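Transcription termination factor NusA (Planctomyces limnophilus, PDB 4MTN) probably takes part in both termination and antitermination of transcription, binding the core RNA polymerase and the nascent RNA. Local coordinates at residues 114-119 with 150-155; 135-140 with 168-173. All blocks are in the same frame, centred on the assembly; numbering follows the deposited sequence.

Interaction 1 (114-119 with 150-155)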
ATOM      1  N   SER A 114       3.002  14.348 -11.385  1.00 51.93           N
ATOM      2  CA  SER A 114       2.239  14.553 -12.609  1.00 52.17           C
ATOM      3  C   SER A 114       3.072  14.257 -13.851  1.00 50.93           C
ATOM      4  O   SER A 114       4.301  14.325 -13.819  1.00 51.94           O
ATOM      5  CB  SER A 114       1.702  15.984 -12.671  1.00 57.53           C
ATOM      6  OG  SER A 114       0.999  16.208 -13.881  1.00 68.98           O
ATOM      7  N   GLY A 115       2.394  13.917 -14.942  1.00 53.30           N
ATOM      8  CA  GLY A 115       3.062  13.628 -16.196  1.00 53.39           C
ATOM      9  C   GLY A 115       2.092  13.468 -17.350  1.00 57.53           C
ATOM     10  O   GLY A 115       0.904  13.764 -17.219  1.00 60.32           O
ATOM     11  N   THR A 116       2.601  13.000 -18.485  1.00 57.41           N
ATOM     12  CA  THR A 116       1.769  12.783 -19.662  1.00 62.27           C
ATOM     13  C   THR A 116       1.786  11.319 -20.088  1.00 62.49           C
ATOM     14  O   THR A 116       2.828  10.666 -20.059  1.00 63.14           O
ATOM     15  CB  THR A 116       2.224  13.657 -20.846  1.00 66.34           C
ATOM     16  OG1 THR A 116       3.611  13.418 -21.115  1.00 67.91           O
ATOM     17  CG2 THR A 116       2.018  15.130 -20.532  1.00 65.91           C
ATOM     18  N   VAL A 117       0.624  10.811 -20.482  1.00 62.27           N
ATOM     19  CA  VAL A 117       0.507   9.433 -20.940  1.00 62.78           C
ATOM     20  C   VAL A 117       1.180   9.256 -22.297  1.00 66.09           C
ATOM     21  O   VAL A 117       0.926  10.016 -23.229  1.00 70.20           O
ATOM     22  CB  VAL A 117      -0.968   8.996 -21.038  1.00 61.47           C
ATOM     23  CG1 VAL A 117      -1.073   7.595 -21.620  1.00 53.37           C
ATOM     24  CG2 VAL A 117      -1.633   9.064 -19.671  1.00 56.67           C
ATOM     25  N   THR A 118       2.047   8.253 -22.399  1.00 65.09           N
ATOM     26  CA  THR A 118       2.747   7.972 -23.647  1.00 69.04           C
ATOM     27  C   THR A 118       2.157   6.748 -24.341  1.00 73.74           C
ATOM     28  O   THR A 118       1.536   6.862 -25.399  1.00 77.83           O
ATOM     29  CB  THR A 118       4.251   7.744 -23.412  1.00 66.13           C
ATOM     30  OG1 THR A 118       4.443   6.529 -22.679  1.00 66.91           O
ATOM     31  CG2 THR A 118       4.849   8.904 -22.631  1.00 60.38           C
ATOM     32  N   ARG A 119       2.356   5.579 -23.743  1.00 74.99           N
ATOM     33  CA  ARG A 119       1.805   4.339 -24.277  1.00 78.42           C
ATOM     34  C   ARG A 119       0.765   3.759 -23.327  1.00 74.78           C
ATOM     35  O   ARG A 119       0.967   3.734 -22.113  1.00 67.03           O
ATOM     36  CB  ARG A 119       2.914   3.313 -24.528  1.00 79.33           C
ATOM     37  CG  ARG A 119       3.876   3.687 -25.643  1.00 82.86           C
ATOM     38  CD  ARG A 119       3.171   3.744 -26.989  1.00 90.56           C
ATOM     39  NE  ARG A 119       4.108   3.964 -28.087  1.00 95.34           N
ATOM     40  CZ  ARG A 119       3.751   4.083 -29.362  1.00101.38           C
ATOM     41  NH1 ARG A 119       2.472   4.005 -29.705  1.00103.69           N
ATOM     42  NH2 ARG A 119       4.671   4.280 -30.295  1.00104.81           N
ATOM     43  N   ASN A 150      -0.528  11.561 -24.763  1.00 81.17           N
ATOM     44  CA  ASN A 150      -0.418  13.018 -24.712  1.00 82.42           C
ATOM     45  C   ASN A 150      -1.542  13.679 -23.915  1.00 77.89           C
ATOM     46  O   ASN A 150      -2.122  14.672 -24.353  1.00 82.19           O
ATOM     47  CB  ASN A 150      -0.373  13.603 -26.129  1.00 89.03           C
ATOM     48  CG  ASN A 150       0.959  13.366 -26.813  1.00 94.10           C
ATOM     49  OD1 ASN A 150       1.769  12.560 -26.358  1.00 92.86           O
ATOM     50  ND2 ASN A 150       1.191  14.072 -27.914  1.00100.18           N
ATOM     51  N   GLU A 151      -1.840  13.125 -22.745  1.00 72.98           N
ATOM     52  CA  GLU A 151      -2.834  13.710 -21.851  1.00 74.87           C
ATOM     53  C   GLU A 151      -2.283  13.840 -20.437  1.00 71.39           C
ATOM     54  O   GLU A 151      -1.538  12.981 -19.969  1.00 69.76           O
ATOM     55  CB  GLU A 151      -4.116  12.878 -21.836  1.00 80.11           C
ATOM     56  CG  GLU A 151      -4.925  12.946 -23.121  1.00 91.10           C
ATOM     57  CD  GLU A 151      -6.280  12.279 -22.991  1.00 98.38           C
ATOM     58  OE1 GLU A 151      -6.624  11.842 -21.871  1.00 98.38           O
ATOM     59  OE2 GLU A 151      -7.004  12.191 -24.006  1.00103.03           O
ATOM     60  N   ARG A 152      -2.659  14.921 -19.762  1.00 72.66           N
ATOM     61  CA  ARG A 152      -2.209  15.170 -18.400  1.00 71.18           C
ATOM     62  C   ARG A 152      -2.809  14.164 -17.426  1.00 64.17           C
ATOM     63  O   ARG A 152      -4.002  13.869 -17.476  1.00 67.53           O
ATOM     64  CB  ARG A 152      -2.565  16.595 -17.969  1.00 83.21           C
ATOM     65  CG  ARG A 152      -1.827  17.679 -18.739  1.00 95.31           C
ATOM     66  CD  ARG A 152      -0.337  17.650 -18.440  1.00103.02           C
ATOM     67  NE  ARG A 152      -0.052  17.989 -17.048  1.00107.42           N
ATOM     68  CZ  ARG A 152       1.163  17.973 -16.507  1.00110.31           C
ATOM     69  NH1 ARG A 152       2.214  17.632 -17.241  1.00111.58           N
ATOM     70  NH2 ARG A 152       1.327  18.298 -15.232  1.00110.20           N
ATOM     71  N   ILE A 153      -1.967  13.639 -16.544  1.00 57.59           N
ATOM     72  CA  ILE A 153      -2.397  12.676 -15.541  1.00 52.72           C
ATOM     73  C   ILE A 153      -1.518  12.822 -14.303  1.00 47.54           C
ATOM     74  O   ILE A 153      -0.351  13.202 -14.408  1.00 46.19           O
ATOM     75  CB  ILE A 153      -2.330  11.226 -16.083  1.00 52.88           C
ATOM     76  CG1 ILE A 153      -2.938  10.233 -15.090  1.00 51.07           C
ATOM     77  CG2 ILE A 153      -0.897  10.844 -16.428  1.00 53.42           C
ATOM     78  CD1 ILE A 153      -2.854   8.790 -15.543  1.00 41.32           C
ATOM     79  N   ARG A 154      -2.081  12.551 -13.131  1.00 41.45           N
ATOM     80  CA  ARG A 154      -1.294  12.574 -11.905  1.00 43.48           C
ATOM     81  C   ARG A 154      -1.665  11.426 -10.972  1.00 45.29           C
ATOM     82  O   ARG A 154      -2.798  10.943 -10.973  1.00 46.00           O
ATOM     83  CB  ARG A 154      -1.451  13.916 -11.187  1.00 47.43           C
ATOM     84  CG  ARG A 154      -2.870  14.279 -10.798  1.00 45.55           C
ATOM     85  CD  ARG A 154      -2.893  15.621 -10.085  1.00 45.59           C
ATOM     86  NE  ARG A 154      -4.239  16.018  -9.685  1.00 53.95           N
ATOM     87  CZ  ARG A 154      -4.506  17.054  -8.898  1.00 56.71           C
ATOM     88  NH1 ARG A 154      -3.518  17.798  -8.421  1.00 57.69           N
ATOM     89  NH2 ARG A 154      -5.761  17.346  -8.583  1.00 59.28           N
ATOM     90  N   ALA A 155      -0.688  10.991 -10.182  1.00 46.75           N
ATOM     91  CA  ALA A 155      -0.870   9.893  -9.243  1.00 43.11           C
ATOM     92  C   ALA A 155       0.218   9.936  -8.177  1.00 42.59           C
ATOM     93  O   ALA A 155       1.081  10.813  -8.198  1.00 43.01           O
ATOM     94  CB  ALA A 155      -0.850   8.558  -9.972  1.00 44.59           C
TER
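The carbonyl oxygen of I153 is gripped twice by the 114-119 strand. G115 N reaches I153 O at 2.9 Å, almost in line with the carbonyl bond (C=O...N 173°), while S114 OG makes a weak bond of 3.3 Å to the same I153 O. The hydroxyl gets there because it is turned anti to its own main-chain nitrogen (chi1 178°). I153 N answers with a 3.0 Å bond to G115 O, so G115 and I153 form a hydrogen-bonded antiparallel pair, with S114-R154 and T116-R152 as the non-hydrogen-bonded pairs beside it. In the S1 domain, an OB fold, this pairing joins the first strand, 112-120, to the fourth, 152-162, and so closes the curled five-stranded sheet on itself. Further along, V117 N bonds E151 O at 3.1 Å, and N150 N bonds V117 O at 2.6 Å, lying in the carbonyl plane. N150 and E151 together thus stand opposite V117 alone, and N150 has left-handed backbone angles, a pattern consistent with a G1-type beta bulge.

On the face of S114, T116, R152 and R154, R152 bends at chi2 and chi3, folding its guanidinium back over the partner strand, and R152 CD rests 4.0 Å from T116 CG2. The very close placement of S114 OG against this guanidinium is doubtful. On the buried side, V117 CG2 meets I153 CG2 at 3.8 Å, the two side chains slanting across each other; V127 and H147 also pack against I153.

Interaction 2 (135-140 with 168-173)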
ATOM      1  N   ILE A 135       5.531   3.755 -14.892  1.00 54.79           N
ATOM      2  CA  ILE A 135       4.457   2.865 -15.313  1.00 60.35           C
ATOM      3  C   ILE A 135       3.346   2.771 -14.270  1.00 58.88           C
ATOM      4  O   ILE A 135       3.603   2.754 -13.065  1.00 39.92           O
ATOM      5  CB  ILE A 135       4.988   1.446 -15.629  1.00 64.77           C
ATOM      6  CG1 ILE A 135       5.785   0.877 -14.451  1.00 66.83           C
ATOM      7  CG2 ILE A 135       5.843   1.467 -16.886  1.00 68.77           C
ATOM      8  CD1 ILE A 135       5.002  -0.090 -13.579  1.00 68.30           C
ATOM      9  N   LEU A 136       2.110   2.728 -14.753  1.00 53.86           N
ATOM     10  CA  LEU A 136       0.950   2.512 -13.899  1.00 46.81           C
ATOM     11  C   LEU A 136       0.308   1.169 -14.242  1.00 51.86           C
ATOM     12  O   LEU A 136      -0.333   1.032 -15.283  1.00 53.09           O
ATOM     13  CB  LEU A 136      -0.055   3.654 -14.068  1.00 45.88           C
ATOM     14  CG  LEU A 136      -1.381   3.570 -13.309  1.00 48.44           C
ATOM     15  CD1 LEU A 136      -1.151   3.568 -11.808  1.00 44.43           C
ATOM     16  CD2 LEU A 136      -2.296   4.720 -13.710  1.00 47.86           C
ATOM     17  N   PRO A 137       0.484   0.170 -13.364  1.00 49.12           N
ATOM     18  CA  PRO A 137      -0.054  -1.178 -13.581  1.00 50.48           C
ATOM     19  C   PRO A 137      -1.564  -1.258 -13.361  1.00 55.15           C
ATOM     20  O   PRO A 137      -2.139  -0.358 -12.749  1.00 53.38           O
ATOM     21  CB  PRO A 137       0.694  -2.022 -12.546  1.00 45.85           C
ATOM     22  CG  PRO A 137       1.036  -1.064 -11.462  1.00 47.44           C
ATOM     23  CD  PRO A 137       1.293   0.253 -12.135  1.00 46.94           C
ATOM     24  N   ARG A 138      -2.184  -2.326 -13.862  1.00 57.84           N
ATOM     25  CA  ARG A 138      -3.624  -2.545 -13.714  1.00 61.83           C
ATOM     26  C   ARG A 138      -4.096  -2.454 -12.269  1.00 57.48           C
ATOM     27  O   ARG A 138      -5.078  -1.775 -11.970  1.00 58.90           O
ATOM     28  CB  ARG A 138      -4.017  -3.914 -14.275  1.00 72.80           C
ATOM     29  CG  ARG A 138      -4.375  -3.922 -15.747  1.00 81.13           C
ATOM     30  CD  ARG A 138      -4.971  -5.265 -16.143  1.00 92.21           C
ATOM     31  NE  ARG A 138      -4.028  -6.362 -15.933  1.00 98.62           N
ATOM     32  CZ  ARG A 138      -3.513  -7.102 -16.910  1.00105.73           C
ATOM     33  NH1 ARG A 138      -3.858  -6.877 -18.170  1.00109.97           N
ATOM     34  NH2 ARG A 138      -2.662  -8.078 -16.625  1.00108.09           N
ATOM     35  N   SER A 139      -3.389  -3.148 -11.381  1.00 54.95           N
ATOM     36  CA  SER A 139      -3.773  -3.240  -9.976  1.00 53.41           C
ATOM     37  C   SER A 139      -3.849  -1.879  -9.291  1.00 49.06           C
ATOM     38  O   SER A 139      -4.610  -1.695  -8.342  1.00 52.15           O
ATOM     39  CB  SER A 139      -2.791  -4.141  -9.225  1.00 56.51           C
ATOM     40  OG  SER A 139      -1.453  -3.724  -9.433  1.00 51.99           O
ATOM     41  N   GLU A 140      -3.054  -0.931  -9.774  1.00 47.41           N
ATOM     42  CA  GLU A 140      -2.990   0.401  -9.179  1.00 46.77           C
ATOM     43  C   GLU A 140      -3.886   1.418  -9.887  1.00 43.54           C
ATOM     44  O   GLU A 140      -3.857   2.607  -9.573  1.00 40.97           O
ATOM     45  CB  GLU A 140      -1.544   0.892  -9.161  1.00 46.69           C
ATOM     46  CG  GLU A 140      -0.612  -0.015  -8.371  1.00 48.90           C
ATOM     47  CD  GLU A 140      -1.180  -0.401  -7.015  1.00 53.94           C
ATOM     48  OE1 GLU A 140      -1.661   0.494  -6.285  1.00 56.25           O
ATOM     49  OE2 GLU A 140      -1.147  -1.603  -6.676  1.00 57.70           O
ATOM     50  N   ARG A 168      12.969   2.181 -12.300  1.00 54.74           N
ATOM     51  CA  ARG A 168      11.560   1.810 -12.365  1.00 55.06           C
ATOM     52  C   ARG A 168      10.733   2.590 -11.347  1.00 51.72           C
ATOM     53  O   ARG A 168      10.921   2.444 -10.140  1.00 54.94           O
ATOM     54  CB  ARG A 168      11.390   0.305 -12.137  1.00 54.84           C
ATOM     55  CG  ARG A 168       9.943  -0.156 -12.047  1.00 57.02           C
ATOM     56  CD  ARG A 168       9.855  -1.649 -11.756  1.00 58.28           C
ATOM     57  NE  ARG A 168       8.474  -2.098 -11.605  1.00 60.96           N
ATOM     58  CZ  ARG A 168       7.723  -2.553 -12.602  1.00 69.48           C
ATOM     59  NH1 ARG A 168       8.218  -2.621 -13.831  1.00 73.80           N
ATOM     60  NH2 ARG A 168       6.475  -2.942 -12.370  1.00 68.38           N
ATOM     61  N   VAL A 169       9.821   3.420 -11.841  1.00 46.45           N
ATOM     62  CA  VAL A 169       8.930   4.179 -10.971  1.00 44.11           C
ATOM     63  C   VAL A 169       7.488   3.716 -11.148  1.00 45.69           C
ATOM     64  O   VAL A 169       6.889   3.915 -12.204  1.00 50.14           O
ATOM     65  CB  VAL A 169       9.015   5.692 -11.249  1.00 41.50           C
ATOM     66  CG1 VAL A 169       8.140   6.459 -10.270  1.00 38.69           C
ATOM     67  CG2 VAL A 169      10.457   6.168 -11.163  1.00 42.81           C
ATOM     68  N   VAL A 170       6.939   3.091 -10.110  1.00 40.63           N
ATOM     69  CA  VAL A 170       5.573   2.580 -10.150  1.00 46.55           C
ATOM     70  C   VAL A 170       4.602   3.561  -9.501  1.00 49.81           C
ATOM     71  O   VAL A 170       4.808   3.980  -8.361  1.00 45.43           O
ATOM     72  CB  VAL A 170       5.466   1.217  -9.439  1.00 45.64           C
ATOM     73  CG1 VAL A 170       4.035   0.698  -9.488  1.00 44.73           C
ATOM     74  CG2 VAL A 170       6.425   0.215 -10.063  1.00 44.68           C
ATOM     75  N   LEU A 171       3.547   3.931 -10.222  1.00 51.01           N
ATOM     76  CA  LEU A 171       2.568   4.859  -9.669  1.00 46.67           C
ATOM     77  C   LEU A 171       1.298   4.141  -9.225  1.00 45.02           C
ATOM     78  O   LEU A 171       1.123   2.951  -9.487  1.00 43.06           O
ATOM     79  CB  LEU A 171       2.222   5.930 -10.704  1.00 43.82           C
ATOM     80  CG  LEU A 171       3.400   6.537 -11.470  1.00 47.54           C
ATOM     81  CD1 LEU A 171       2.899   7.381 -12.631  1.00 36.29           C
ATOM     82  CD2 LEU A 171       4.280   7.361 -10.542  1.00 34.17           C
ATOM     83  N   SER A 172       0.411   4.871  -8.555  1.00 45.68           N
ATOM     84  CA  SER A 172      -0.915   4.360  -8.227  1.00 43.82           C
ATOM     85  C   SER A 172      -1.947   5.482  -8.173  1.00 43.28           C
ATOM     86  O   SER A 172      -1.698   6.520  -7.562  1.00 45.50           O
ATOM     87  CB  SER A 172      -0.882   3.617  -6.889  1.00 33.95           C
ATOM     88  OG  SER A 172      -2.152   3.074  -6.576  1.00 40.71           O
ATOM     89  N   ARG A 173      -3.099   5.288  -8.808  1.00 44.42           N
ATOM     90  CA  ARG A 173      -4.243   6.150  -8.525  1.00 37.37           C
ATOM     91  C   ARG A 173      -5.216   5.454  -7.576  1.00 36.80           C
ATOM     92  O   ARG A 173      -6.186   6.055  -7.116  1.00 39.14           O
ATOM     93  CB  ARG A 173      -4.958   6.554  -9.814  1.00 38.78           C
ATOM     94  CG  ARG A 173      -4.025   6.896 -10.963  1.00 44.73           C
ATOM     95  CD  ARG A 173      -4.440   8.190 -11.642  1.00 49.39           C
ATOM     96  NE  ARG A 173      -5.890   8.322 -11.758  1.00 48.94           N
ATOM     97  CZ  ARG A 173      -6.522   9.487 -11.858  1.00 51.62           C
ATOM     98  NH1 ARG A 173      -5.832  10.620 -11.849  1.00 52.26           N
ATOM     99  NH2 ARG A 173      -7.844   9.523 -11.958  1.00 52.63           N
TER
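I135 and R168 meet with a methyl over a flat group: I135 CD1 lies over one face of the R168 guanidinium, 3.4 Å from R168 NH2, and the two side chains slant across one another. The same CD1 also touches V170 CG2, the side chain of its parallel bridge partner. This is the junction of the third and fifth strands of the S1 domain's OB fold, where 133-137 and 167-172 pair in the parallel sense although the short segments 135-137 and 168-172 diverge by 49°. Two backbone bonds link them, I135 N to V169 O (3.0 Å) and L171 N to I135 O (3.1 Å), the latter donor tilted 24° from the carbonyl plane.

Next to I135, the P137 ring stands at about a right angle to V170, with P137 CD 3.8 Å from V170 CG1. L136 turns the other way and spreads its two methyls: CD1 packs beside the L171 carbonyl and S172 CA, while CD2 lies 3.9 Å from R173 CG. The polar end of R173 continues beyond this contact to a salt bridge with E145.

After P137 the chain turns, E140 N bonding back to P137 O, and E140 faces the end of the other strand. Its CB points toward that strand and its CG is anti to the carbonyl carbon, which packs both atoms against L171 O. The bend at chi2 (-47°) then swings the carboxylate to S172. S172 OG donates to E140 OE1 at 2.6 Å, using the anti lone pair of that oxygen, the one directed away from OE2. With an alanine in place of E140, the S172 hydroxyl would probably lose its carboxylate acceptor, keeping at most the weak bond with A174 N. The main chain adds a bond from R173 N to E140 O at 2.9 Å, the donor nearly in line with the E140 carbonyl.

Interactions 1 and 2 lie in the same five-stranded sheet, their centres about 12 Å apart, and are joined by the adjacent strands 152-162 and 167-172. Going round the sheet, 135-140 with 168-173 supplies the parallel step and 114-119 with 150-155 the closing antiparallel one. They meet directly at A155 and R173: A155 CB packs 3.7 Å from R173 CG and 4.1 Å from L171 CB, and R154 O lies 3.2 Å from R173 NH1, a probable hydrogen bond. R173 thus reaches from the end of the fifth strand to the fourth. Both contacts pair strands of the S1 domain's sheet; which surface meets RNA cannot be told from them.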